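Local coordinates for protein quinoline 2-oxidoreductase large subunit (Pseudomonas putida, PDB 1T3Q) that binds a molybdenum pterin cytosine dinucleotide cofactor and, as a molybdenum hydroxylase, oxidises quinoline at its carbon 2, at residues Gln85-Thr90 and Ala259-Glu264; Gly185-Gln190 and Ile386-Arg391; Pro226-Thr231 and Asn328-Gln333. All coordinates share one frame; numbering follows the deposited sequence.

Overall arrangement
From the N terminus, the chain reaches 85-90 first, on a short strand of the hammerhead domain. It then runs through 185-190 and 226-231 before 259-264 closes contact 1. Segment 328-333 next closes contact 3, and 386-391 closes contact 2. Contact 3 therefore falls wholly within the span that contact 2 brackets, while contact 1 crosses both. Contact 1 joins the hammerhead domain to the start of helix 263-275, contact 3 joins helix 226-237 to the loop before helix 337-342, and contact 2 lays helix 375-393 against strand 185-193. Contacts 1 and 3 touch, with centres about 7 Å apart; contact 2 lies remote, its centre about 41 Å and 39 Å from theirs.

Contact 1: Gln85-Thr90 and Ala259-Glu264; sequences QGIVAT and AHLHPE
Ile-87 sends one branch across to the extended lead-in Leu-261 to Pro-263 at the start of helix 263-275, and nearly the whole contact is made by that branch. Its CG1 lies beside the backbone N, opposite the carbonyl carbon (chi1 -56°), and the chain is then fully extended (chi2 175°), which carries the terminal CD1 outward from the strand. Ile-87 CD1 lies 3.6 Å from Leu-261 O and 3.9 Å from Pro-263 N, so it meets backbone as much as side chain. The proline ring presents its CG and CD to the same methyl, with Ile-87 CD1 at 4.0 Å from Pro-263 CG. One carbon farther back, Ile-87 CG1 lies 4.2 Å from Leu-261 CD2, so the leucine flanks the branch while the proline meets its end. The nearest CA pair, Ile-87 and Pro-263, is 7.4 Å apart, a spacing bridged by side-chain atoms. Ile-87 belongs to strand 87-89, paired antiparallel with strand 99-101 through backbone bonds of Ile-87 to Gln-101 and Ala-89 to Thr-99; the contact thus sets this two-stranded piece of the hammerhead domain on the molybdopterin-binding domain. Helix 226-237 supplies a further wall, with Phe-236 touching both Ile-87 and Leu-261. His-262 is the N-cap of helix 263-275, and its backbone N donates to the Glu-265 carboxylate, an interaction found in one half of a capping box. The CB of His-262 points away from Ile-87, and its imidazole has His-260 O 3.4 Å above one face, offset toward the rim.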
ATOM      1  N   GLN B  85      -3.318 -14.886  26.383  1.00 25.91           N
ATOM      2  CA  GLN B  85      -4.193 -15.833  27.058  1.00 26.99           C
ATOM      3  C   GLN B  85      -5.450 -16.053  26.216  1.00 25.40           C
ATOM      4  O   GLN B  85      -6.216 -16.987  26.456  1.00 24.49           O
ATOM      5  CB  GLN B  85      -4.567 -15.321  28.455  1.00 29.77           C
ATOM      6  CG  GLN B  85      -5.691 -14.299  28.471  1.00 36.07           C
ATOM      7  CD  GLN B  85      -6.071 -13.863  29.879  1.00 38.64           C
ATOM      8  OE1 GLN B  85      -6.076 -14.672  30.815  1.00 41.01           O
ATOM      9  NE2 GLN B  85      -6.411 -12.587  30.032  1.00 36.97           N
ATOM     10  N   GLY B  86      -5.664 -15.188  25.230  1.00 24.75           N
ATOM     11  CA  GLY B  86      -6.820 -15.349  24.368  1.00 21.99           C
ATOM     12  C   GLY B  86      -7.867 -14.249  24.407  1.00 21.61           C
ATOM     13  O   GLY B  86      -7.641 -13.159  24.929  1.00 21.43           O
ATOM     14  N   ILE B  87      -9.036 -14.562  23.860  1.00 19.64           N
ATOM     15  CA  ILE B  87     -10.137 -13.616  23.776  1.00 19.50           C
ATOM     16  C   ILE B  87     -11.016 -13.616  25.019  1.00 17.69           C
ATOM     17  O   ILE B  87     -11.725 -14.583  25.279  1.00 19.30           O
ATOM     18  CB  ILE B  87     -11.021 -13.931  22.551  1.00 18.47           C
ATOM     19  CG1 ILE B  87     -10.156 -13.939  21.284  1.00 19.49           C
ATOM     20  CG2 ILE B  87     -12.138 -12.906  22.436  1.00 16.66           C
ATOM     21  CD1 ILE B  87     -10.904 -14.354  20.030  1.00 21.83           C
ATOM     22  N   VAL B  88     -10.957 -12.523  25.776  1.00 19.32           N
ATOM     23  CA  VAL B  88     -11.759 -12.369  26.986  1.00 18.54           C
ATOM     24  C   VAL B  88     -13.100 -11.756  26.593  1.00 18.81           C
ATOM     25  O   VAL B  88     -13.146 -10.661  26.036  1.00 19.94           O
ATOM     26  CB  VAL B  88     -11.064 -11.435  27.997  1.00 20.53           C
ATOM     27  CG1 VAL B  88     -11.881 -11.346  29.285  1.00 21.57           C
ATOM     28  CG2 VAL B  88      -9.664 -11.947  28.288  1.00 20.92           C
ATOM     29  N   ALA B  89     -14.186 -12.465  26.874  1.00 18.81           N
ATOM     30  CA  ALA B  89     -15.514 -11.982  26.522  1.00 21.09           C
ATOM     31  C   ALA B  89     -16.431 -11.951  27.730  1.00 22.19           C
ATOM     32  O   ALA B  89     -16.671 -12.977  28.368  1.00 24.04           O
ATOM     33  CB  ALA B  89     -16.118 -12.870  25.430  1.00 19.06           C
ATOM     34  N   THR B  90     -16.956 -10.772  28.035  1.00 24.36           N
ATOM     35  CA  THR B  90     -17.851 -10.625  29.172  1.00 25.63           C
ATOM     36  C   THR B  90     -18.939  -9.596  28.893  1.00 25.18           C
ATOM     37  O   THR B  90     -18.901  -8.894  27.880  1.00 22.92           O
ATOM     38  CB  THR B  90     -17.071 -10.207  30.435  1.00 26.82           C
ATOM     39  OG1 THR B  90     -17.937 -10.285  31.578  1.00 32.42           O
ATOM     40  CG2 THR B  90     -16.535  -8.788  30.286  1.00 27.73           C
ATOM     41  N   ALA B 259     -18.248  -9.769  12.030  1.00 15.53           N
ATOM     42  CA  ALA B 259     -18.426  -8.758  13.059  1.00 16.01           C
ATOM     43  C   ALA B 259     -18.036  -9.393  14.394  1.00 17.41           C
ATOM     44  O   ALA B 259     -18.705  -9.198  15.406  1.00 16.23           O
ATOM     45  CB  ALA B 259     -19.872  -8.281  13.106  1.00 16.14           C
ATOM     46  N   HIS B 260     -16.968 -10.181  14.369  1.00 17.58           N
ATOM     47  CA  HIS B 260     -16.444 -10.828  15.572  1.00 18.94           C
ATOM     48  C   HIS B 260     -14.932 -10.758  15.507  1.00 20.41           C
ATOM     49  O   HIS B 260     -14.348 -10.554  14.437  1.00 19.00           O
ATOM     50  CB  HIS B 260     -16.804 -12.316  15.651  1.00 17.96           C
ATOM     51  CG  HIS B 260     -18.272 -12.603  15.647  1.00 18.95           C
ATOM     52  ND1 HIS B 260     -18.969 -12.888  14.493  1.00 18.08           N
ATOM     53  CD2 HIS B 260     -19.171 -12.670  16.658  1.00 18.17           C
ATOM     54  CE1 HIS B 260     -20.233 -13.123  14.793  1.00 18.33           C
ATOM     55  NE2 HIS B 260     -20.383 -12.997  16.098  1.00 19.12           N
ATOM     56  N   LEU B 261     -14.293 -10.933  16.655  1.00 18.57           N
ATOM     57  CA  LEU B 261     -12.843 -10.959  16.690  1.00 19.64           C
ATOM     58  C   LEU B 261     -12.523 -12.438  16.536  1.00 18.49           C
ATOM     59  O   LEU B 261     -13.032 -13.266  17.294  1.00 20.41           O
ATOM     60  CB  LEU B 261     -12.314 -10.447  18.032  1.00 18.75           C
ATOM     61  CG  LEU B 261     -10.786 -10.452  18.115  1.00 18.83           C
ATOM     62  CD1 LEU B 261     -10.216  -9.432  17.139  1.00 18.39           C
ATOM     63  CD2 LEU B 261     -10.343 -10.124  19.535  1.00 19.31           C
ATOM     64  N   HIS B 262     -11.702 -12.788  15.555  1.00 17.57           N
ATOM     65  CA  HIS B 262     -11.368 -14.195  15.347  1.00 18.31           C
ATOM     66  C   HIS B 262      -9.997 -14.529  15.911  1.00 16.39           C
ATOM     67  O   HIS B 262      -9.075 -13.721  15.844  1.00 16.16           O
ATOM     68  CB  HIS B 262     -11.362 -14.542  13.855  1.00 18.22           C
ATOM     69  CG  HIS B 262     -12.490 -13.931  13.089  1.00 16.33           C
ATOM     70  ND1 HIS B 262     -13.811 -14.215  13.357  1.00 16.42           N
ATOM     71  CD2 HIS B 262     -12.494 -13.025  12.083  1.00 18.99           C
ATOM     72  CE1 HIS B 262     -14.582 -13.505  12.551  1.00 20.01           C
ATOM     73  NE2 HIS B 262     -13.807 -12.775  11.768  1.00 16.57           N
ATOM     74  N   PRO B 263      -9.850 -15.723  16.493  1.00 17.12           N
ATOM     75  CA  PRO B 263      -8.546 -16.099  17.039  1.00 17.94           C
ATOM     76  C   PRO B 263      -7.468 -15.901  15.968  1.00 18.45           C
ATOM     77  O   PRO B 263      -6.378 -15.411  16.252  1.00 18.46           O
ATOM     78  CB  PRO B 263      -8.742 -17.568  17.399  1.00 17.24           C
ATOM     79  CG  PRO B 263     -10.159 -17.596  17.864  1.00 18.25           C
ATOM     80  CD  PRO B 263     -10.880 -16.722  16.837  1.00 17.73           C
ATOM     81  N   GLU B 264      -7.789 -16.263  14.728  1.00 17.81           N
ATOM     82  CA  GLU B 264      -6.828 -16.137  13.636  1.00 17.35           C
ATOM     83  C   GLU B 264      -6.330 -14.714  13.394  1.00 17.56           C
ATOM     84  O   GLU B 264      -5.193 -14.529  12.968  1.00 15.47           O
ATOM     85  CB  GLU B 264      -7.405 -16.720  12.341  1.00 19.06           C
ATOM     86  CG  GLU B 264      -7.618 -18.226  12.389  1.00 19.65           C
ATOM     87  CD  GLU B 264      -9.012 -18.627  12.834  1.00 22.71           C
ATOM     88  OE1 GLU B 264      -9.601 -17.932  13.690  1.00 24.57           O
ATOM     89  OE2 GLU B 264      -9.516 -19.654  12.332  1.00 23.68           O
TER

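Contact 2: Gly185-Gln190 and Ile386-Arg391; sequences GVVRGQ and IDRAAR
Two oxygens, Arg-188 O and water 1, meet Arg-388 NH2 at the edge of the guanidinium and in its plane. The direct bond is short but weak: Arg-388 NH2 lies 2.8 Å from Arg-188 O, yet the N-H...O angle is 118°. The water route runs beside it, with water 1 accepting from Arg-388 NH2 at 2.9 Å and from Arg-188 N at 3.0 Å, so both the carbonyl and the amide of one strand residue are linked to the same arginine. This is a helix packed on a beta sheet in the molybdopterin-binding domain: helix 386-391 approaches strand 185-190 to 8.4 Å between axes, their directions 144° apart and thus roughly antiparallel. Strand 185-193 pairs on that sheet with strand 298-306. The strongest partner of Arg-388 is Glu-769, whose OE1 makes a salt bridge with NH1 while its OE2 accepts from Gln-190 N, so one carboxylate joins the guanidinium and the strand amide. The arginine reaches this place by leaving the helix extended at first, then bending at chi3 (-58°). Its aliphatic part serves the apolar half of the contact, since Arg-388 CG lies 4.0 Å from Val-187 CG1. CB of Arg-188 points away from the helix, and its guanidinium makes a cation-pi contact with Phe-180. Val-187 instead points at the helix, and its CG1, placed opposite the carbonyl carbon, rests on backbone: Val-187 CG1 lies 4.0 Å from Ala-389 N and 4.3 Å from Ala-389 CB.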
ATOM      1  N   GLY B 185     -59.099 -18.248  24.809  1.00 23.26           N
ATOM      2  CA  GLY B 185     -58.257 -19.035  23.934  1.00 22.80           C
ATOM      3  C   GLY B 185     -56.798 -19.068  24.323  1.00 21.96           C
ATOM      4  O   GLY B 185     -56.287 -18.179  25.009  1.00 21.17           O
ATOM      5  N   VAL B 186     -56.123 -20.119  23.873  1.00 21.84           N
ATOM      6  CA  VAL B 186     -54.708 -20.295  24.141  1.00 20.89           C
ATOM      7  C   VAL B 186     -54.061 -21.047  22.985  1.00 20.99           C
ATOM      8  O   VAL B 186     -54.663 -21.953  22.413  1.00 20.77           O
ATOM      9  CB  VAL B 186     -54.468 -21.124  25.430  1.00 21.34           C
ATOM     10  CG1 VAL B 186     -52.996 -21.480  25.553  1.00 20.96           C
ATOM     11  CG2 VAL B 186     -54.931 -20.345  26.658  1.00 20.93           C
ATOM     12  N   VAL B 187     -52.846 -20.644  22.634  1.00 20.83           N
ATOM     13  CA  VAL B 187     -52.069 -21.317  21.601  1.00 21.05           C
ATOM     14  C   VAL B 187     -50.672 -21.403  22.179  1.00 21.91           C
ATOM     15  O   VAL B 187     -50.193 -20.449  22.799  1.00 22.74           O
ATOM     16  CB  VAL B 187     -52.020 -20.538  20.260  1.00 22.09           C
ATOM     17  CG1 VAL B 187     -53.375 -20.607  19.576  1.00 23.31           C
ATOM     18  CG2 VAL B 187     -51.592 -19.094  20.492  1.00 20.66           C
ATOM     19  N   ARG B 188     -50.023 -22.547  21.996  1.00 21.90           N
ATOM     20  CA  ARG B 188     -48.683 -22.743  22.523  1.00 23.50           C
ATOM     21  C   ARG B 188     -47.844 -23.524  21.529  1.00 22.78           C
ATOM     22  O   ARG B 188     -48.367 -24.258  20.693  1.00 21.66           O
ATOM     23  CB  ARG B 188     -48.743 -23.513  23.848  1.00 26.99           C
ATOM     24  CG  ARG B 188     -49.895 -23.079  24.744  1.00 33.48           C
ATOM     25  CD  ARG B 188     -49.867 -23.731  26.123  1.00 38.75           C
ATOM     26  NE  ARG B 188     -49.182 -22.896  27.106  1.00 43.98           N
ATOM     27  CZ  ARG B 188     -49.556 -22.775  28.376  1.00 46.65           C
ATOM     28  NH1 ARG B 188     -50.615 -23.437  28.828  1.00 47.65           N
ATOM     29  NH2 ARG B 188     -48.880 -21.979  29.195  1.00 49.21           N
ATOM     30  N   GLY B 189     -46.536 -23.354  21.624  1.00 22.29           N
ATOM     31  CA  GLY B 189     -45.651 -24.068  20.735  1.00 22.79           C
ATOM     32  C   GLY B 189     -44.264 -24.194  21.315  1.00 23.19           C
ATOM     33  O   GLY B 189     -43.821 -23.362  22.112  1.00 23.65           O
ATOM     34  N   GLN B 190     -43.584 -25.264  20.931  1.00 23.31           N
ATOM     35  CA  GLN B 190     -42.220 -25.480  21.370  1.00 23.79           C
ATOM     36  C   GLN B 190     -41.403 -25.321  20.095  1.00 23.33           C
ATOM     37  O   GLN B 190     -41.117 -26.288  19.385  1.00 22.97           O
ATOM     38  CB  GLN B 190     -42.076 -26.874  21.977  1.00 27.25           C
ATOM     39  CG  GLN B 190     -43.035 -27.097  23.143  1.00 34.02           C
ATOM     40  CD  GLN B 190     -42.753 -28.375  23.903  1.00 39.40           C
ATOM     41  OE1 GLN B 190     -42.622 -29.446  23.310  1.00 43.26           O
ATOM     42  NE2 GLN B 190     -42.667 -28.272  25.226  1.00 41.50           N
ATOM     43  N   ILE B 386     -49.659 -16.281  16.431  1.00 18.56           N
ATOM     44  CA  ILE B 386     -50.667 -15.262  16.163  1.00 18.96           C
ATOM     45  C   ILE B 386     -51.574 -15.726  15.019  1.00 20.99           C
ATOM     46  O   ILE B 386     -52.799 -15.568  15.083  1.00 21.47           O
ATOM     47  CB  ILE B 386     -50.004 -13.912  15.812  1.00 19.73           C
ATOM     48  CG1 ILE B 386     -49.375 -13.315  17.078  1.00 18.64           C
ATOM     49  CG2 ILE B 386     -51.023 -12.964  15.190  1.00 20.17           C
ATOM     50  CD1 ILE B 386     -48.652 -11.995  16.864  1.00 18.14           C
ATOM     51  N   ASP B 387     -50.976 -16.302  13.979  1.00 19.80           N
ATOM     52  CA  ASP B 387     -51.742 -16.807  12.843  1.00 20.17           C
ATOM     53  C   ASP B 387     -52.623 -17.969  13.285  1.00 20.01           C
ATOM     54  O   ASP B 387     -53.750 -18.122  12.813  1.00 21.12           O
ATOM     55  CB  ASP B 387     -50.815 -17.298  11.720  1.00 20.92           C
ATOM     56  CG  ASP B 387     -50.408 -16.192  10.754  1.00 26.34           C
ATOM     57  OD1 ASP B 387     -49.819 -16.517   9.696  1.00 29.34           O
ATOM     58  OD2 ASP B 387     -50.669 -15.006  11.036  1.00 27.00           O
ATOM     59  N   ARG B 388     -52.099 -18.797  14.182  1.00 19.46           N
ATOM     60  CA  ARG B 388     -52.840 -19.946  14.682  1.00 20.72           C
ATOM     61  C   ARG B 388     -54.034 -19.479  15.508  1.00 21.11           C
ATOM     62  O   ARG B 388     -55.111 -20.072  15.448  1.00 21.42           O
ATOM     63  CB  ARG B 388     -51.939 -20.827  15.547  1.00 20.03           C
ATOM     64  CG  ARG B 388     -52.563 -22.156  15.937  1.00 19.25           C
ATOM     65  CD  ARG B 388     -51.615 -22.967  16.802  1.00 21.49           C
ATOM     66  NE  ARG B 388     -50.345 -23.224  16.124  1.00 18.11           N
ATOM     67  CZ  ARG B 388     -49.262 -23.702  16.726  1.00 21.31           C
ATOM     68  NH1 ARG B 388     -48.152 -23.904  16.031  1.00 19.90           N
ATOM     69  NH2 ARG B 388     -49.284 -23.971  18.027  1.00 19.15           N
ATOM     70  N   ALA B 389     -53.831 -18.423  16.285  1.00 20.52           N
ATOM     71  CA  ALA B 389     -54.897 -17.872  17.114  1.00 21.07           C
ATOM     72  C   ALA B 389     -55.988 -17.324  16.205  1.00 20.94           C
ATOM     73  O   ALA B 389     -57.174 -17.499  16.467  1.00 20.71           O
ATOM     74  CB  ALA B 389     -54.350 -16.761  18.005  1.00 21.88           C
ATOM     75  N   ALA B 390     -55.576 -16.661  15.131  1.00 21.43           N
ATOM     76  CA  ALA B 390     -56.524 -16.092  14.186  1.00 22.63           C
ATOM     77  C   ALA B 390     -57.398 -17.189  13.593  1.00 22.67           C
ATOM     78  O   ALA B 390     -58.622 -17.083  13.610  1.00 23.38           O
ATOM     79  CB  ALA B 390     -55.782 -15.344  13.075  1.00 21.08           C
ATOM     80  N   ARG B 391     -56.772 -18.245  13.073  1.00 23.56           N
ATOM     81  CA  ARG B 391     -57.526 -19.346  12.478  1.00 23.99           C
ATOM     82  C   ARG B 391     -58.497 -19.956  13.474  1.00 24.26           C
ATOM     83  O   ARG B 391     -59.613 -20.324  13.119  1.00 23.26           O
ATOM     84  CB  ARG B 391     -56.593 -20.448  11.952  1.00 24.48           C
ATOM     85  CG  ARG B 391     -55.958 -20.150  10.601  1.00 25.81           C
ATOM     86  CD  ARG B 391     -55.280 -21.403  10.026  1.00 25.28           C
ATOM     87  NE  ARG B 391     -54.214 -21.884  10.898  1.00 26.28           N
ATOM     88  CZ  ARG B 391     -52.989 -21.376  10.932  1.00 23.68           C
ATOM     89  NH1 ARG B 391     -52.089 -21.879  11.766  1.00 26.06           N
ATOM     90  NH2 ARG B 391     -52.653 -20.384  10.116  1.00 25.29           N
TER
HETATM   91  O   HOH W   1     -51.470 -24.176  19.972  1.00 21.21           O

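Contact 3: Pro226-Thr231 and Asn328-Gln333; sequences PSFVRT and NLPWTQ
The ring of Phe-228 meets Leu-329 and Pro-330 obliquely, with its far rim, CZ and the two CE atoms, doing the touching. The closest approaches are at CZ: Phe-228 CZ lies 3.5 Å from Leu-329 CD1 and 3.6 Å from Pro-330 CD. On the other side of the proline, the Trp-331 indole has Pro-330 CG 3.7 Å above one face, over its centre, so the pyrrolidine is sandwiched between two aromatic groups. The indole also meets the rings of His-260 and Tyr-545, the latter a residue of the molybdenum pocket. Phe-228 reaches the loop because its CG is anti to the backbone N (chi1 163°), which projects the ring out from helix 226-237. The peptide bond before Pro-330 is cis, consistent with a turn of the loop that brings the pyrrolidine up to the Phe-228 ring. Leu-329 also packs on Met-232 and Phe-236 of the same helix, and its backbone bonds to Leu-261; Arg-230 forms a salt bridge with Asp-492 of the second subunit. The Pro-330 side chain is about 9 Å from the bound dioxosulfidomolybdenum(VI) ion, which places the contact near the molybdenum site. All the atoms meeting between helix and loop are carbon, implying that between these two segments the join rests on van der Waals and hydrophobic contact, while polar bonds of the loop go to other parts such as Leu-261.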
ATOM      1  N   PRO B 226     -13.319  -2.603  12.060  1.00 20.33           N
ATOM      2  CA  PRO B 226     -11.878  -2.327  12.134  1.00 20.13           C
ATOM      3  C   PRO B 226     -11.323  -1.674  13.407  1.00 19.63           C
ATOM      4  O   PRO B 226     -10.279  -2.099  13.912  1.00 16.72           O
ATOM      5  CB  PRO B 226     -11.624  -1.488  10.881  1.00 19.88           C
ATOM      6  CG  PRO B 226     -12.924  -0.791  10.675  1.00 19.35           C
ATOM      7  CD  PRO B 226     -13.938  -1.863  10.944  1.00 18.86           C
ATOM      8  N   SER B 227     -11.999  -0.648  13.922  1.00 17.91           N
ATOM      9  CA  SER B 227     -11.524   0.024  15.134  1.00 18.60           C
ATOM     10  C   SER B 227     -11.529  -0.942  16.317  1.00 17.89           C
ATOM     11  O   SER B 227     -10.638  -0.901  17.170  1.00 17.45           O
ATOM     12  CB  SER B 227     -12.401   1.238  15.464  1.00 20.63           C
ATOM     13  OG  SER B 227     -12.310   2.227  14.453  1.00 20.27           O
ATOM     14  N   PHE B 228     -12.547  -1.798  16.356  1.00 17.68           N
ATOM     15  CA  PHE B 228     -12.705  -2.799  17.406  1.00 18.23           C
ATOM     16  C   PHE B 228     -11.545  -3.795  17.358  1.00 19.09           C
ATOM     17  O   PHE B 228     -10.941  -4.114  18.382  1.00 18.18           O
ATOM     18  CB  PHE B 228     -14.039  -3.522  17.202  1.00 18.68           C
ATOM     19  CG  PHE B 228     -14.162  -4.818  17.949  1.00 21.26           C
ATOM     20  CD1 PHE B 228     -14.341  -4.837  19.330  1.00 22.95           C
ATOM     21  CD2 PHE B 228     -14.129  -6.027  17.262  1.00 21.02           C
ATOM     22  CE1 PHE B 228     -14.489  -6.048  20.014  1.00 21.31           C
ATOM     23  CE2 PHE B 228     -14.275  -7.242  17.937  1.00 24.09           C
ATOM     24  CZ  PHE B 228     -14.456  -7.249  19.317  1.00 22.90           C
ATOM     25  N   VAL B 229     -11.234  -4.282  16.161  1.00 18.10           N
ATOM     26  CA  VAL B 229     -10.144  -5.239  16.003  1.00 17.00           C
ATOM     27  C   VAL B 229      -8.814  -4.637  16.450  1.00 16.95           C
ATOM     28  O   VAL B 229      -8.041  -5.282  17.163  1.00 18.55           O
ATOM     29  CB  VAL B 229     -10.035  -5.714  14.534  1.00 16.57           C
ATOM     30  CG1 VAL B 229      -8.811  -6.607  14.352  1.00 16.82           C
ATOM     31  CG2 VAL B 229     -11.294  -6.476  14.151  1.00 18.57           C
ATOM     32  N   ARG B 230      -8.549  -3.404  16.032  1.00 16.11           N
ATOM     33  CA  ARG B 230      -7.310  -2.729  16.399  1.00 17.90           C
ATOM     34  C   ARG B 230      -7.144  -2.662  17.919  1.00 18.93           C
ATOM     35  O   ARG B 230      -6.094  -3.015  18.454  1.00 17.83           O
ATOM     36  CB  ARG B 230      -7.286  -1.312  15.816  1.00 17.26           C
ATOM     37  CG  ARG B 230      -6.102  -0.453  16.279  1.00 19.42           C
ATOM     38  CD  ARG B 230      -6.138   0.897  15.603  1.00 23.38           C
ATOM     39  NE  ARG B 230      -5.092   1.819  16.061  1.00 25.96           N
ATOM     40  CZ  ARG B 230      -5.321   2.906  16.795  1.00 24.72           C
ATOM     41  NH1 ARG B 230      -4.314   3.692  17.154  1.00 25.30           N
ATOM     42  NH2 ARG B 230      -6.556   3.205  17.178  1.00 24.29           N
ATOM     43  N   THR B 231      -8.186  -2.209  18.608  1.00 19.54           N
ATOM     44  CA  THR B 231      -8.143  -2.097  20.063  1.00 19.55           C
ATOM     45  C   THR B 231      -7.982  -3.456  20.746  1.00 19.57           C
ATOM     46  O   THR B 231      -7.242  -3.573  21.726  1.00 20.50           O
ATOM     47  CB  THR B 231      -9.420  -1.421  20.603  1.00 20.61           C
ATOM     48  OG1 THR B 231      -9.616  -0.168  19.938  1.00 19.73           O
ATOM     49  CG2 THR B 231      -9.294  -1.172  22.103  1.00 22.28           C
ATOM     50  N   ASN B 328     -18.548 -15.513  22.056  1.00 19.12           N
ATOM     51  CA  ASN B 328     -17.874 -14.838  20.958  1.00 18.30           C
ATOM     52  C   ASN B 328     -17.655 -13.407  21.442  1.00 17.56           C
ATOM     53  O   ASN B 328     -18.362 -12.936  22.334  1.00 17.47           O
ATOM     54  CB  ASN B 328     -18.774 -14.789  19.721  1.00 17.52           C
ATOM     55  CG  ASN B 328     -20.015 -13.940  19.946  1.00 14.52           C
ATOM     56  OD1 ASN B 328     -21.104 -14.455  20.195  1.00 16.70           O
ATOM     57  ND2 ASN B 328     -19.844 -12.626  19.884  1.00 12.43           N
ATOM     58  N   LEU B 329     -16.682 -12.717  20.860  1.00 17.38           N
ATOM     59  CA  LEU B 329     -16.427 -11.323  21.210  1.00 18.52           C
ATOM     60  C   LEU B 329     -16.829 -10.566  19.941  1.00 19.47           C
ATOM     61  O   LEU B 329     -16.397 -10.930  18.851  1.00 18.12           O
ATOM     62  CB  LEU B 329     -14.940 -11.104  21.493  1.00 18.41           C
ATOM     63  CG  LEU B 329     -14.438 -10.152  22.593  1.00 24.06           C
ATOM     64  CD1 LEU B 329     -13.399  -9.219  21.998  1.00 21.10           C
ATOM     65  CD2 LEU B 329     -15.573  -9.370  23.235  1.00 22.76           C
ATOM     66  N   PRO B 330     -17.594  -9.466  20.071  1.00 19.85           N
ATOM     67  CA  PRO B 330     -18.104  -8.854  21.305  1.00 20.45           C
ATOM     68  C   PRO B 330     -19.551  -9.124  21.730  1.00 20.43           C
ATOM     69  O   PRO B 330     -19.976  -8.639  22.777  1.00 20.57           O
ATOM     70  CB  PRO B 330     -17.902  -7.377  21.028  1.00 21.28           C
ATOM     71  CG  PRO B 330     -18.393  -7.298  19.576  1.00 21.61           C
ATOM     72  CD  PRO B 330     -17.790  -8.554  18.924  1.00 20.03           C
ATOM     73  N   TRP B 331     -20.305  -9.894  20.950  1.00 19.60           N
ATOM     74  CA  TRP B 331     -21.714 -10.128  21.268  1.00 19.55           C
ATOM     75  C   TRP B 331     -22.027 -11.140  22.363  1.00 19.85           C
ATOM     76  O   TRP B 331     -23.033 -10.998  23.062  1.00 18.97           O
ATOM     77  CB  TRP B 331     -22.468 -10.520  19.991  1.00 19.81           C
ATOM     78  CG  TRP B 331     -22.016  -9.724  18.804  1.00 23.09           C
ATOM     79  CD1 TRP B 331     -21.413 -10.206  17.677  1.00 22.74           C
ATOM     80  CD2 TRP B 331     -22.041  -8.298  18.667  1.00 23.73           C
ATOM     81  NE1 TRP B 331     -21.054  -9.170  16.851  1.00 22.13           N
ATOM     82  CE2 TRP B 331     -21.427  -7.988  17.431  1.00 24.16           C
ATOM     83  CE3 TRP B 331     -22.518  -7.252  19.468  1.00 26.60           C
ATOM     84  CZ2 TRP B 331     -21.273  -6.673  16.979  1.00 25.22           C
ATOM     85  CZ3 TRP B 331     -22.366  -5.941  19.019  1.00 26.87           C
ATOM     86  CH2 TRP B 331     -21.747  -5.666  17.783  1.00 26.94           C
ATOM     87  N   THR B 332     -21.169 -12.150  22.501  1.00 18.23           N
ATOM     88  CA  THR B 332     -21.327 -13.226  23.483  1.00 17.80           C
ATOM     89  C   THR B 332     -22.564 -14.059  23.185  1.00 19.31           C
ATOM     90  O   THR B 332     -23.251 -13.839  22.185  1.00 18.70           O
ATOM     91  CB  THR B 332     -21.409 -12.695  24.952  1.00 17.50           C
ATOM     92  OG1 THR B 332     -22.710 -12.150  25.215  1.00 17.44           O
ATOM     93  CG2 THR B 332     -20.360 -11.611  25.180  1.00 18.09           C
ATOM     94  N   GLN B 333     -22.845 -15.025  24.050  1.00 16.90           N
ATOM     95  CA  GLN B 333     -23.998 -15.885  23.860  1.00 17.05           C
ATOM     96  C   GLN B 333     -25.318 -15.137  24.050  1.00 17.18           C
ATOM     97  O   GLN B 333     -26.386 -15.675  23.765  1.00 18.39           O
ATOM     98  CB  GLN B 333     -23.907 -17.089  24.805  1.00 15.28           C
ATOM     99  CG  GLN B 333     -22.681 -17.954  24.509  1.00 18.44           C
ATOM    100  CD  GLN B 333     -22.616 -19.228  25.327  1.00 19.79           C
ATOM    101  OE1 GLN B 333     -21.672 -20.012  25.191  1.00 23.81           O
ATOM    102  NE2 GLN B 333     -23.607 -19.445  26.174  1.00 17.55           N
TER